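Local structure of polyketide biosynthesis 3-hydroxy-3-methylglutaryl-ACP synthase PksG (Bacillus subtilis, 4YXQ) at residues Y246-T251 and A300-A305; P318-C323 and F334-T339; M9-G14 and G171-L176; M39-V44 and C291-N296; C80-I85 and Q112-G117. The protein catalyses the aldol condensation of an acetyl group carried by the acyl carrier protein AcpK with a beta-ketothioester polyketide intermediate in biosynthesis of the antibiotic bacillaene. All blocks are in the same frame, centred on the assembly; numbering follows the deposited sequence.

Contact 1. Residues Y246-T251 and A300-A305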
# COMPACT_ATOMS: atom_id res chain seq x y z
N TYR A 246 22.69 17.72 -7.90
CA TYR A 246 22.33 17.64 -6.47
C TYR A 246 21.97 16.20 -6.12
O TYR A 246 21.68 15.39 -7.01
CB TYR A 246 21.17 18.59 -6.09
CG TYR A 246 21.43 20.04 -6.43
CD1 TYR A 246 22.01 20.90 -5.51
CD2 TYR A 246 21.08 20.55 -7.66
CE1 TYR A 246 22.25 22.24 -5.82
CE2 TYR A 246 21.30 21.90 -7.98
CZ TYR A 246 21.89 22.73 -7.05
OH TYR A 246 22.13 24.04 -7.38
N LEU A 247 21.96 15.90 -4.83
CA LEU A 247 21.56 14.60 -4.32
C LEU A 247 20.61 14.79 -3.17
O LEU A 247 20.85 15.65 -2.27
CB LEU A 247 22.75 13.85 -3.81
CG LEU A 247 23.78 13.31 -4.78
CD1 LEU A 247 24.96 12.83 -3.99
CD2 LEU A 247 23.26 12.19 -5.63
N ALA A 248 19.55 13.98 -3.14
CA ALA A 248 18.55 14.03 -2.05
C ALA A 248 18.46 12.66 -1.47
O ALA A 248 18.48 11.68 -2.21
CB ALA A 248 17.18 14.48 -2.56
N TYR A 249 18.29 12.60 -0.16
CA TYR A 249 18.24 11.35 0.55
C TYR A 249 17.04 11.31 1.48
O TYR A 249 16.58 12.33 1.94
CB TYR A 249 19.48 11.23 1.45
CG TYR A 249 20.83 11.27 0.76
CD1 TYR A 249 21.57 10.12 0.63
CD2 TYR A 249 21.39 12.47 0.34
CE1 TYR A 249 22.82 10.13 0.06
CE2 TYR A 249 22.66 12.51 -0.24
CZ TYR A 249 23.38 11.33 -0.37
OH TYR A 249 24.64 11.29 -0.95
N HIS A 250 16.58 10.11 1.83
CA HIS A 250 15.70 9.97 2.98
C HIS A 250 16.43 10.62 4.12
O HIS A 250 17.53 10.20 4.47
CB HIS A 250 15.38 8.51 3.33
CG HIS A 250 14.64 8.36 4.61
ND1 HIS A 250 13.43 8.97 4.84
CD2 HIS A 250 14.98 7.75 5.77
CE1 HIS A 250 13.02 8.69 6.06
NE2 HIS A 250 13.97 7.98 6.66
N THR A 251 15.83 11.65 4.70
CA THR A 251 16.51 12.37 5.78
C THR A 251 15.65 12.53 7.03
O THR A 251 14.78 13.38 7.08
CB THR A 251 17.15 13.69 5.32
OG1 THR A 251 16.81 14.72 6.23
CG2 THR A 251 16.80 14.09 3.92
N ALA A 300 7.60 10.79 3.88
CA ALA A 300 7.62 12.03 3.14
C ALA A 300 9.03 12.69 3.14
O ALA A 300 9.26 13.66 2.43
CB ALA A 300 6.57 12.96 3.70
N ALA A 301 9.94 12.15 3.94
CA ALA A 301 11.23 12.80 4.18
C ALA A 301 12.02 13.00 2.91
O ALA A 301 12.57 14.05 2.72
CB ALA A 301 12.05 12.02 5.19
N LEU A 302 12.09 12.02 2.03
CA LEU A 302 12.84 12.20 0.82
C LEU A 302 12.19 13.23 -0.09
O LEU A 302 12.86 14.09 -0.67
CB LEU A 302 13.02 10.87 0.09
CG LEU A 302 13.57 10.99 -1.33
CD1 LEU A 302 14.99 11.53 -1.31
CD2 LEU A 302 13.51 9.64 -2.02
N PHE A 303 10.89 13.16 -0.24
CA PHE A 303 10.20 14.17 -1.05
C PHE A 303 10.43 15.56 -0.46
O PHE A 303 10.59 16.53 -1.22
CB PHE A 303 8.69 13.93 -1.09
CG PHE A 303 8.27 12.67 -1.80
CD1 PHE A 303 9.14 12.00 -2.65
CD2 PHE A 303 6.98 12.19 -1.64
CE1 PHE A 303 8.73 10.85 -3.29
CE2 PHE A 303 6.57 11.04 -2.28
CZ PHE A 303 7.44 10.38 -3.11
N LEU A 304 10.44 15.68 0.87
CA LEU A 304 10.69 16.96 1.49
C LEU A 304 12.05 17.45 1.06
O LEU A 304 12.21 18.62 0.68
CB LEU A 304 10.67 16.88 3.00
CG LEU A 304 10.82 18.21 3.73
CD1 LEU A 304 9.68 19.15 3.33
CD2 LEU A 304 10.82 18.02 5.25
N ALA A 305 13.05 16.57 1.12
CA ALA A 305 14.41 16.93 0.75
C ALA A 305 14.50 17.27 -0.74
O ALA A 305 15.24 18.17 -1.13
CB ALA A 305 15.39 15.83 1.12
O HOH W 1 11.59 9.33 2.85

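Contact 2. Residues P318-C323 and F334-T339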
# COMPACT_ATOMS: atom_id res chain seq x y z
N PRO A 318 18.93 23.27 -16.76
CA PRO A 318 18.46 22.01 -16.20
C PRO A 318 19.55 21.22 -15.50
O PRO A 318 20.63 20.99 -16.06
CB PRO A 318 17.97 21.24 -17.44
CG PRO A 318 17.72 22.27 -18.48
CD PRO A 318 18.73 23.34 -18.21
N LYS A 319 19.25 20.77 -14.29
CA LYS A 319 20.17 19.96 -13.49
C LYS A 319 19.56 18.57 -13.24
O LYS A 319 18.34 18.44 -13.09
CB LYS A 319 20.42 20.65 -12.13
CG LYS A 319 20.85 22.12 -12.16
CD LYS A 319 22.25 22.33 -12.73
CE LYS A 319 22.74 23.77 -12.58
NZ LYS A 319 22.98 24.20 -11.16
N ARG A 320 20.41 17.55 -13.14
CA ARG A 320 19.99 16.23 -12.72
C ARG A 320 20.11 16.00 -11.18
O ARG A 320 21.14 16.30 -10.59
CB ARG A 320 20.77 15.18 -13.48
CG ARG A 320 20.43 13.75 -13.06
CD ARG A 320 20.88 12.72 -14.07
NE ARG A 320 19.90 12.54 -15.12
CZ ARG A 320 20.05 12.91 -16.39
NH1 ARG A 320 21.13 13.55 -16.80
NH2 ARG A 320 19.06 12.70 -17.26
N ILE A 321 19.06 15.51 -10.54
CA ILE A 321 19.09 15.23 -9.13
C ILE A 321 18.96 13.73 -8.94
O ILE A 321 18.15 13.09 -9.60
CB ILE A 321 17.93 15.92 -8.40
CG1 ILE A 321 17.92 17.41 -8.67
CG2 ILE A 321 18.01 15.70 -6.89
CD1 ILE A 321 16.67 18.09 -8.18
N GLY A 322 19.77 13.17 -8.05
CA GLY A 322 19.70 11.75 -7.69
C GLY A 322 19.02 11.62 -6.35
O GLY A 322 19.36 12.34 -5.43
N CYS A 323 18.08 10.68 -6.22
CA CYS A 323 17.30 10.50 -5.00
C CYS A 323 17.43 9.10 -4.45
O CYS A 323 17.23 8.12 -5.17
CB CYS A 323 15.82 10.72 -5.28
SG CYS A 323 15.35 12.32 -5.96
N PHE A 334 17.20 3.94 -5.60
CA PHE A 334 17.91 5.13 -6.04
C PHE A 334 17.43 5.46 -7.44
O PHE A 334 17.39 4.60 -8.28
CB PHE A 334 19.43 4.97 -6.03
CG PHE A 334 20.16 6.18 -6.52
CD1 PHE A 334 20.51 7.19 -5.66
CD2 PHE A 334 20.45 6.33 -7.86
CE1 PHE A 334 21.15 8.32 -6.12
CE2 PHE A 334 21.08 7.46 -8.33
CZ PHE A 334 21.43 8.46 -7.46
N TYR A 335 17.04 6.70 -7.65
CA TYR A 335 16.53 7.10 -8.92
C TYR A 335 16.87 8.56 -9.19
O TYR A 335 17.30 9.28 -8.27
CB TYR A 335 15.03 6.84 -9.00
CG TYR A 335 14.18 7.42 -7.90
CD1 TYR A 335 13.39 8.55 -8.12
CD2 TYR A 335 14.14 6.85 -6.65
CE1 TYR A 335 12.57 9.09 -7.12
CE2 TYR A 335 13.36 7.38 -5.64
CZ TYR A 335 12.56 8.49 -5.87
OH TYR A 335 11.74 8.98 -4.86
N SER A 336 16.64 9.01 -10.42
CA SER A 336 17.04 10.33 -10.81
C SER A 336 16.08 11.00 -11.77
O SER A 336 15.26 10.34 -12.46
CB SER A 336 18.40 10.23 -11.48
OG SER A 336 18.28 9.60 -12.74
N GLY A 337 16.20 12.33 -11.83
CA GLY A 337 15.39 13.14 -12.74
C GLY A 337 16.04 14.50 -13.04
O GLY A 337 16.99 14.89 -12.38
N ILE A 338 15.46 15.20 -14.00
CA ILE A 338 15.87 16.53 -14.37
C ILE A 338 14.87 17.57 -13.86
O ILE A 338 13.68 17.35 -14.00
CB ILE A 338 15.90 16.66 -15.90
CG1 ILE A 338 16.95 15.75 -16.52
CG2 ILE A 338 16.19 18.09 -16.33
CD1 ILE A 338 16.54 15.32 -17.92
N THR A 339 15.34 18.68 -13.30
CA THR A 339 14.46 19.79 -13.03
C THR A 339 14.97 21.03 -13.71
O THR A 339 16.16 21.29 -13.72
CB THR A 339 14.23 20.09 -11.53
OG1 THR A 339 14.72 21.40 -11.18
CG2 THR A 339 14.83 19.04 -10.65

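Contact 3. Residues M9-G14 and G171-L176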
# COMPACT_ATOMS: atom_id res chain seq x y z
N MET A 9 4.41 19.96 -6.71
CA MET A 9 4.77 19.35 -5.46
C MET A 9 4.66 20.38 -4.35
O MET A 9 5.15 21.50 -4.49
CB MET A 9 6.19 18.85 -5.59
CG MET A 9 6.81 18.27 -4.35
SD MET A 9 8.50 17.77 -4.78
CE MET A 9 8.61 16.53 -3.53
N ASN A 10 4.05 20.01 -3.24
CA ASN A 10 3.92 20.95 -2.16
C ASN A 10 3.95 20.26 -0.82
O ASN A 10 3.62 19.09 -0.70
CB ASN A 10 2.63 21.74 -2.32
CG ASN A 10 2.45 22.81 -1.25
OD1 ASN A 10 3.36 23.57 -0.96
ND2 ASN A 10 1.30 22.82 -0.63
N VAL A 11 4.38 21.04 0.18
CA VAL A 11 4.69 20.56 1.51
C VAL A 11 3.72 21.17 2.47
O VAL A 11 3.49 22.37 2.42
CB VAL A 11 6.09 21.02 1.91
CG1 VAL A 11 6.41 20.68 3.36
CG2 VAL A 11 7.11 20.41 0.99
N PHE A 12 3.18 20.37 3.38
CA PHE A 12 2.49 20.89 4.54
C PHE A 12 3.26 20.42 5.75
O PHE A 12 3.35 19.22 6.02
CB PHE A 12 1.04 20.41 4.63
CG PHE A 12 0.32 20.95 5.83
CD1 PHE A 12 -0.14 22.26 5.83
CD2 PHE A 12 0.14 20.18 6.96
CE1 PHE A 12 -0.80 22.80 6.92
CE2 PHE A 12 -0.49 20.70 8.07
CZ PHE A 12 -0.98 22.00 8.06
N GLY A 13 3.75 21.39 6.51
CA GLY A 13 4.74 21.18 7.53
C GLY A 13 4.15 21.47 8.87
O GLY A 13 4.88 21.80 9.81
N GLY A 14 2.83 21.31 9.00
CA GLY A 14 2.16 21.44 10.29
C GLY A 14 1.54 22.79 10.50
O GLY A 14 1.80 23.73 9.75
N GLY A 171 4.34 15.76 9.00
CA GLY A 171 4.36 16.50 7.75
C GLY A 171 3.80 15.67 6.62
O GLY A 171 3.66 14.44 6.74
N ALA A 172 3.49 16.34 5.52
CA ALA A 172 3.07 15.65 4.32
C ALA A 172 3.56 16.36 3.09
O ALA A 172 3.71 17.58 3.07
CB ALA A 172 1.55 15.51 4.29
N VAL A 173 3.83 15.58 2.06
CA VAL A 173 4.21 16.12 0.80
C VAL A 173 3.35 15.47 -0.27
O VAL A 173 3.25 14.26 -0.32
CB VAL A 173 5.67 15.85 0.50
CG1 VAL A 173 6.03 16.40 -0.87
CG2 VAL A 173 6.55 16.45 1.57
N ALA A 174 2.72 16.31 -1.09
CA ALA A 174 1.82 15.90 -2.15
C ALA A 174 2.51 16.12 -3.45
O ALA A 174 3.14 17.16 -3.65
CB ALA A 174 0.55 16.75 -2.12
N VAL A 175 2.36 15.16 -4.35
CA VAL A 175 3.14 15.16 -5.55
C VAL A 175 2.22 14.85 -6.68
O VAL A 175 1.70 13.77 -6.76
CB VAL A 175 4.20 14.05 -5.49
CG1 VAL A 175 5.07 14.10 -6.74
CG2 VAL A 175 5.08 14.22 -4.26
N LEU A 176 2.04 15.79 -7.58
CA LEU A 176 1.20 15.57 -8.76
C LEU A 176 2.11 15.08 -9.86
O LEU A 176 3.10 15.74 -10.17
CB LEU A 176 0.55 16.87 -9.21
CG LEU A 176 -0.38 16.81 -10.41
CD1 LEU A 176 -1.68 16.14 -10.06
CD2 LEU A 176 -0.67 18.23 -10.90

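Contact 4. Residues M39-V44 and C291-N296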
# COMPACT_ATOMS: atom_id res chain seq x y z
N MET A 39 19.42 19.46 13.75
CA MET A 39 18.02 19.62 14.09
C MET A 39 17.76 20.98 14.67
O MET A 39 18.61 21.51 15.40
CB MET A 39 17.64 18.62 15.16
CG MET A 39 17.91 17.16 14.78
SD MET A 39 17.54 16.11 16.19
CE MET A 39 17.78 14.47 15.53
N LYS A 40 16.62 21.57 14.33
CA LYS A 40 16.25 22.84 14.91
C LYS A 40 14.80 22.84 15.38
O LYS A 40 14.51 23.20 16.51
CB LYS A 40 16.53 24.00 13.93
CG LYS A 40 16.63 25.37 14.61
CD LYS A 40 16.77 26.54 13.64
CE LYS A 40 18.08 26.48 12.86
NZ LYS A 40 17.98 25.76 11.54
N GLU A 41 13.89 22.49 14.48
CA GLU A 41 12.47 22.54 14.78
C GLU A 41 11.84 21.20 14.49
O GLU A 41 12.26 20.52 13.58
CB GLU A 41 11.76 23.63 13.94
CG GLU A 41 12.17 25.06 14.26
CD GLU A 41 11.88 26.04 13.11
OE1 GLU A 41 11.45 25.62 12.02
OE2 GLU A 41 12.07 27.27 13.30
N LYS A 42 10.81 20.85 15.23
CA LYS A 42 9.99 19.73 14.85
C LYS A 42 8.54 20.14 14.80
O LYS A 42 8.04 20.80 15.70
CB LYS A 42 10.21 18.58 15.78
CG LYS A 42 9.17 18.42 16.85
CD LYS A 42 9.43 17.13 17.58
CE LYS A 42 8.32 16.82 18.54
NZ LYS A 42 8.02 15.36 18.52
N ALA A 43 7.87 19.74 13.72
CA ALA A 43 6.43 19.95 13.60
C ALA A 43 5.71 18.94 14.47
O ALA A 43 6.21 17.85 14.69
CB ALA A 43 5.98 19.83 12.15
N VAL A 44 4.53 19.32 14.95
CA VAL A 44 3.76 18.49 15.87
C VAL A 44 2.29 18.51 15.45
O VAL A 44 1.64 19.56 15.45
CB VAL A 44 3.81 19.08 17.29
CG1 VAL A 44 3.17 18.14 18.30
CG2 VAL A 44 5.25 19.36 17.68
N CYS A 291 14.08 19.96 6.14
CA CYS A 291 14.04 18.98 7.20
C CYS A 291 14.26 19.57 8.59
O CYS A 291 13.75 19.05 9.58
CB CYS A 291 15.08 17.88 7.00
SG CYS A 291 15.09 16.66 8.38
N GLN A 292 15.10 20.60 8.68
CA GLN A 292 15.40 21.22 9.97
C GLN A 292 14.21 21.95 10.55
O GLN A 292 14.16 22.21 11.75
CB GLN A 292 16.52 22.24 9.82
CG GLN A 292 17.79 21.68 9.20
CD GLN A 292 18.91 22.69 9.20
OE1 GLN A 292 19.11 23.40 10.19
NE2 GLN A 292 19.65 22.76 8.09
N ARG A 293 13.26 22.30 9.68
CA ARG A 293 12.09 23.08 10.04
C ARG A 293 10.95 22.19 10.47
O ARG A 293 9.99 22.64 11.05
CB ARG A 293 11.60 23.90 8.84
CG ARG A 293 12.67 24.76 8.14
CD ARG A 293 13.06 25.95 8.97
NE ARG A 293 11.88 26.74 9.28
CZ ARG A 293 11.35 27.67 8.50
NH1 ARG A 293 11.85 27.95 7.31
NH2 ARG A 293 10.29 28.34 8.95
N VAL A 294 11.08 20.89 10.22
CA VAL A 294 9.94 20.01 10.34
C VAL A 294 10.22 18.73 11.14
O VAL A 294 9.34 18.24 11.85
CB VAL A 294 9.38 19.76 8.93
CG1 VAL A 294 9.54 18.33 8.52
CG2 VAL A 294 7.93 20.16 8.86
N GLY A 295 11.44 18.22 11.07
CA GLY A 295 11.81 16.98 11.74
C GLY A 295 11.70 15.81 10.77
O GLY A 295 11.44 15.99 9.57
N ASN A 296 11.88 14.61 11.29
CA ASN A 296 11.70 13.38 10.53
C ASN A 296 10.24 13.15 10.15
O ASN A 296 9.43 12.90 11.04
CB ASN A 296 12.16 12.22 11.41
CG ASN A 296 12.03 10.89 10.74
OD1 ASN A 296 11.72 10.78 9.54
ND2 ASN A 296 12.26 9.84 11.51
O HOH W 2 9.39 27.69 11.42

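Contact 5. Residues C80-I85 and Q112-G117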
# COMPACT_ATOMS: atom_id res chain seq x y z
N CYS A 80 0.68 7.48 1.08
CA CYS A 80 1.86 6.71 1.54
C CYS A 80 2.06 7.06 2.99
O CYS A 80 2.27 8.21 3.32
CB CYS A 80 3.09 7.10 0.70
SG CYS A 80 2.77 6.99 -1.08
N SER A 81 2.00 6.07 3.85
CA SER A 81 2.01 6.32 5.28
C SER A 81 2.41 5.08 6.08
O SER A 81 2.41 3.96 5.57
CB SER A 81 0.63 6.80 5.70
OG SER A 81 0.61 7.31 7.00
N GLU A 82 2.80 5.33 7.32
CA GLU A 82 2.91 4.34 8.35
C GLU A 82 2.16 4.83 9.56
O GLU A 82 2.37 4.36 10.67
CB GLU A 82 4.38 4.08 8.72
CG GLU A 82 5.26 5.32 8.88
CD GLU A 82 6.73 4.94 8.99
OE1 GLU A 82 7.49 5.14 7.99
OE2 GLU A 82 7.10 4.39 10.06
N SER A 83 1.22 5.73 9.32
CA SER A 83 0.38 6.30 10.37
C SER A 83 -1.08 6.00 10.05
O SER A 83 -1.95 6.81 10.31
CB SER A 83 0.60 7.80 10.42
OG SER A 83 2.00 8.06 10.43
N GLY A 84 -1.34 4.80 9.52
CA GLY A 84 -2.68 4.37 9.15
C GLY A 84 -3.70 4.46 10.28
O GLY A 84 -3.36 4.29 11.45
N ILE A 85 -4.96 4.70 9.90
CA ILE A 85 -6.06 4.89 10.86
C ILE A 85 -7.02 3.71 10.90
O ILE A 85 -7.96 3.70 11.65
CB ILE A 85 -6.85 6.16 10.52
CG1 ILE A 85 -7.28 6.15 9.05
CG2 ILE A 85 -5.98 7.38 10.77
CD1 ILE A 85 -8.28 7.23 8.69
N GLN A 112 5.46 0.67 3.38
CA GLN A 112 6.78 -0.01 3.58
C GLN A 112 7.67 0.92 4.37
O GLN A 112 8.69 1.38 3.88
CB GLN A 112 7.47 -0.34 2.25
CG GLN A 112 8.50 -1.46 2.26
CD GLN A 112 9.03 -1.87 3.64
OE1 GLN A 112 9.97 -1.28 4.16
NE2 GLN A 112 8.41 -2.87 4.22
N ALA A 113 7.28 1.25 5.60
CA ALA A 113 8.07 2.19 6.40
C ALA A 113 8.23 3.52 5.66
O ALA A 113 7.25 4.07 5.15
CB ALA A 113 9.43 1.60 6.73
N CYS A 114 9.46 4.04 5.60
CA CYS A 114 9.71 5.31 4.91
C CYS A 114 9.88 5.21 3.41
O CYS A 114 10.01 6.24 2.73
CB CYS A 114 10.89 6.02 5.54
SG CYS A 114 10.66 6.24 7.30
N TYR A 115 9.88 3.98 2.87
CA TYR A 115 9.94 3.75 1.39
C TYR A 115 8.58 4.00 0.76
O TYR A 115 8.45 4.08 -0.46
CB TYR A 115 10.45 2.32 1.09
CG TYR A 115 10.59 1.96 -0.38
CD1 TYR A 115 11.49 2.61 -1.20
CD2 TYR A 115 9.82 0.97 -0.94
CE1 TYR A 115 11.60 2.31 -2.55
CE2 TYR A 115 9.92 0.64 -2.28
CZ TYR A 115 10.81 1.32 -3.09
OH TYR A 115 10.90 0.97 -4.41
N SER A 116 7.56 4.16 1.58
CA SER A 116 6.17 4.24 1.08
C SER A 116 5.98 5.27 -0.02
O SER A 116 5.35 5.00 -1.03
CB SER A 116 5.21 4.52 2.24
OG SER A 116 5.52 5.75 2.88
N GLY A 117 6.58 6.44 0.17
CA GLY A 117 6.41 7.52 -0.75
C GLY A 117 6.96 7.20 -2.11
O GLY A 117 6.28 7.36 -3.13
O HOH W 3 4.80 2.87 5.20

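Contact 1. Residues Y246-T251 and A300-A305
Leu-302, near the start of helix 301-312, reaches over the backbone of Tyr-249 and His-250 where strand 246-249 runs out. Its CB lies 4.0 Å from His-250 CA, above the first residue past the strand. With chi1 at 169°, CG stands opposite the backbone nitrogen, and this swings the branched end back along the strand. CD1 then settles 3.5 Å from Tyr-249 C, and the same methyl is 3.9 Å from Ala-248 CB. The other methyl, CD2, leaves the strand and packs on Tyr-335. Two alanines one turn apart, Ala-301 and Ala-305, complete the fit: Ala-305 CB sits 4.3 Å from Ala-248 CB, and Ala-301 CB approaches the imidazole obliquely, 3.4 Å from His-250 ND1. The polar link is indirect. Water 1 accepts from Leu-302 N and lies 2.7 Å from His-250 ND1, bridging helix and loop; Leu-302 N itself lies close to the ring plane, at its edge. Short side chains allow the strand and helix axes to approach to 7.1 Å, nearly antiparallel at 155°. The imidazole of His-250 also touches Cys-114, and by similarity these two are catalytic residues. Helix 301-312 thus packs on the outermost strand of the large mixed sheet, as in the layered alpha/beta thiolase fold, and the end of that strand delivers His-250 to the site.

Contact 2. Residues P318-C323 and F334-T339
Cys-323 and Tyr-335 form the tight end of this strand pair. Cys-323 CB stands 4.0 Å from the centroid of the Tyr-335 ring, only 12° off its normal, a CH-pi contact over the face, while the sulfur lies more obliquely. The phenol gets there because CG of Tyr-335 sits between its own backbone N and carbonyl carbon (chi1 53°), which folds the ring over toward the partner strand; its hydroxyl bonds to Thr-118. Below them the backbone bond from Cys-323 N to Tyr-335 O is short, 2.6 Å. Farther along this buried face Ile-321 CD1 and Thr-339 CG2 are also close, 3.2 Å apart. On the opposite face Phe-334 brings CZ to 3.7 Å from Gly-322 CA, the ring lying close against that bare alpha carbon. Strands 319-327 and 331-339 are the arms of a beta hairpin in the large mixed sheet, antiparallel at 160°, with hydrogen-bonded pairs Lys-319/Thr-339, Ile-321/Gly-337 and Cys-323/Tyr-335. The looser side is the face of Pro-318, Arg-320 and Ile-338. Pro-318, which is exposed, touches through CB at 3.8 Å from Ile-338 CG2. Partly exposed Arg-320 bends at chi3 and lays one face of its guanidinium over Ile-338 CG1, with NH2 3.7 Å from Ile-338 CD1. That NH2 makes a salt bridge to Asp-187, whose carboxylate also receives Ser-336 OG in a hydrogen bond.

Contact 3. Residues M9-G14 and G171-L176
Met-9 and Val-173 make the apolar centre, joined by Val-11 and Val-175 on the same face of the sheet. Met-9 is stretched out from end to end, and its terminal methyl travels diagonally past the partner strand: CE lies 3.7 Å from Val-173 CG1 and 4.3 Å from Val-175 CG2. The other branch of Val-173 faces the other way along the strand, where its CG2 meets Val-11 CG2 at 4.0 Å. Each methyl of this one valine therefore has a different partner. Beneath the side chains, the backbones run antiparallel at 166°. Met-9/Val-175 and Val-11/Val-173 are non-hydrogen-bonded pairs, with alpha carbons 4.5 Å apart in both. Between and beyond them come the hydrogen-bonded pairs: Ala-174 N gives to Asn-10 O at 2.9 Å with an N-H...O angle of 167°, and Phe-12 N gives to Ala-172 O at the same length, each bond answered by its return partner. The other face carries Asn-10, Phe-12, Ala-172 and Ala-174. Here the polar edge appears: the Asn-10 amide turns from the partner strand, and its ND2 bonds to Ala-58 O. Phe-12 also leads outward, with the backbone N of Gly-14 over one face of its ring, toward the rim, and Phe-54 meeting it edge-to-face. The pair thus lies mid-sheet, with strand 137-144 bordering strand 171-178 and strand 184-195 bordering strand 5-12; helix 301-312 packs on the Met-9 face through Phe-303 and Leu-304, and helix 51-64 on the Asn-10 face.

Contact 4. Residues M39-V44 and C291-N296
Glu-41 OE1 is gripped by three groups: Arg-293 NE at 3.0 Å in a salt bridge, water 2, and Arg-359, just past helix 352-357, through a second salt bridge. The setting is an edge strand, 41-44, of a small three-stranded sheet, set against a short helical turn, 291-294, that ends at Gly-295 with positive phi. Glu-41 and Arg-293 run side by side in the same direction. The carboxylate oxygen lies in the guanidinium plane, at its edge, and is met on its syn side, although the two planes are turned 69° apart. Arg-293 bends at chi2 (-72°) and chi3, which folds NE back to the carboxylate, while NH2 goes on to water 2 and to Asp-357. Two carbonyls of the turn accept from the strand: Glu-41 N bonds to Gln-292 O at 2.8 Å, and Ala-43 N to Val-294 O at the same length. Between them Lys-42 pairs instead with Leu-18 of the sheet. Ala-43 CB adds an apolar touch, 3.8 Å from Val-294 CG2. At the exposed end, Lys-40 NZ donates to Gln-292 OE1 over 2.9 Å, from 39° above the amide plane.

Contact 5. Residues C80-I85 and Q112-G117
This is a buried active-site contact between the loop after strand 74-80 and the turn that leads into helix 116-130, and it brings together Glu-82 and Cys-114, both catalytic by similarity. A chi1 of 44° tucks Glu-82 CG over its own main chain, and the extended remainder carries the carboxylate across to the turn. There OE1 is 3.4 Å from Cys-114 SG. The same oxygen is modelled very near the Ala-113 carbonyl, a closeness that is doubtful and supports no bond; OE2 makes a salt bridge to Arg-203. A nucleophilic cysteine at the start of a buried helix is characteristic of thiolase-fold enzymes, and His-250, assigned by similarity as the third catalytic residue, touches Cys-114. Behind it, Cys-80 packs against the first turn of the helix, with CB 3.5 Å from Ser-116 OG and 3.6 Å from Gly-117 N. Water 3 lies between the segments, 2.7 Å from Ser-81 O and equally far from Ala-113 O. The loop carrying Glu-82 is braced by an ST turn, in which Ser-81 OG accepts from Ser-83 N at 2.9 Å. Gly-88 of the second subunit packs on Glu-82.

In the fold
Contacts 1, 3 and 5 are core, contact 2 is mostly buried with a looser face, and contact 4 is only partly buried. Contacts 1, 2 and 3 reach the same large sheet: strand 246-249 of contact 1 bonds to strand 319-327 of contact 2, and helix 301-312 packs Phe-303 on the valines of contact 3. Contact 4 joins a separate small sheet to the turn preceding that helix. Chemistry follows place. Contacts 2 and 3 rest on backbone ladders, contact 1 on Leu-302, alanines and a bridging water, and contact 4 on a salt bridge plus backbone bonds to a helical turn. The presumed catalytic Glu-82 and Cys-114 of contact 5 are joined by His-250 of contact 1.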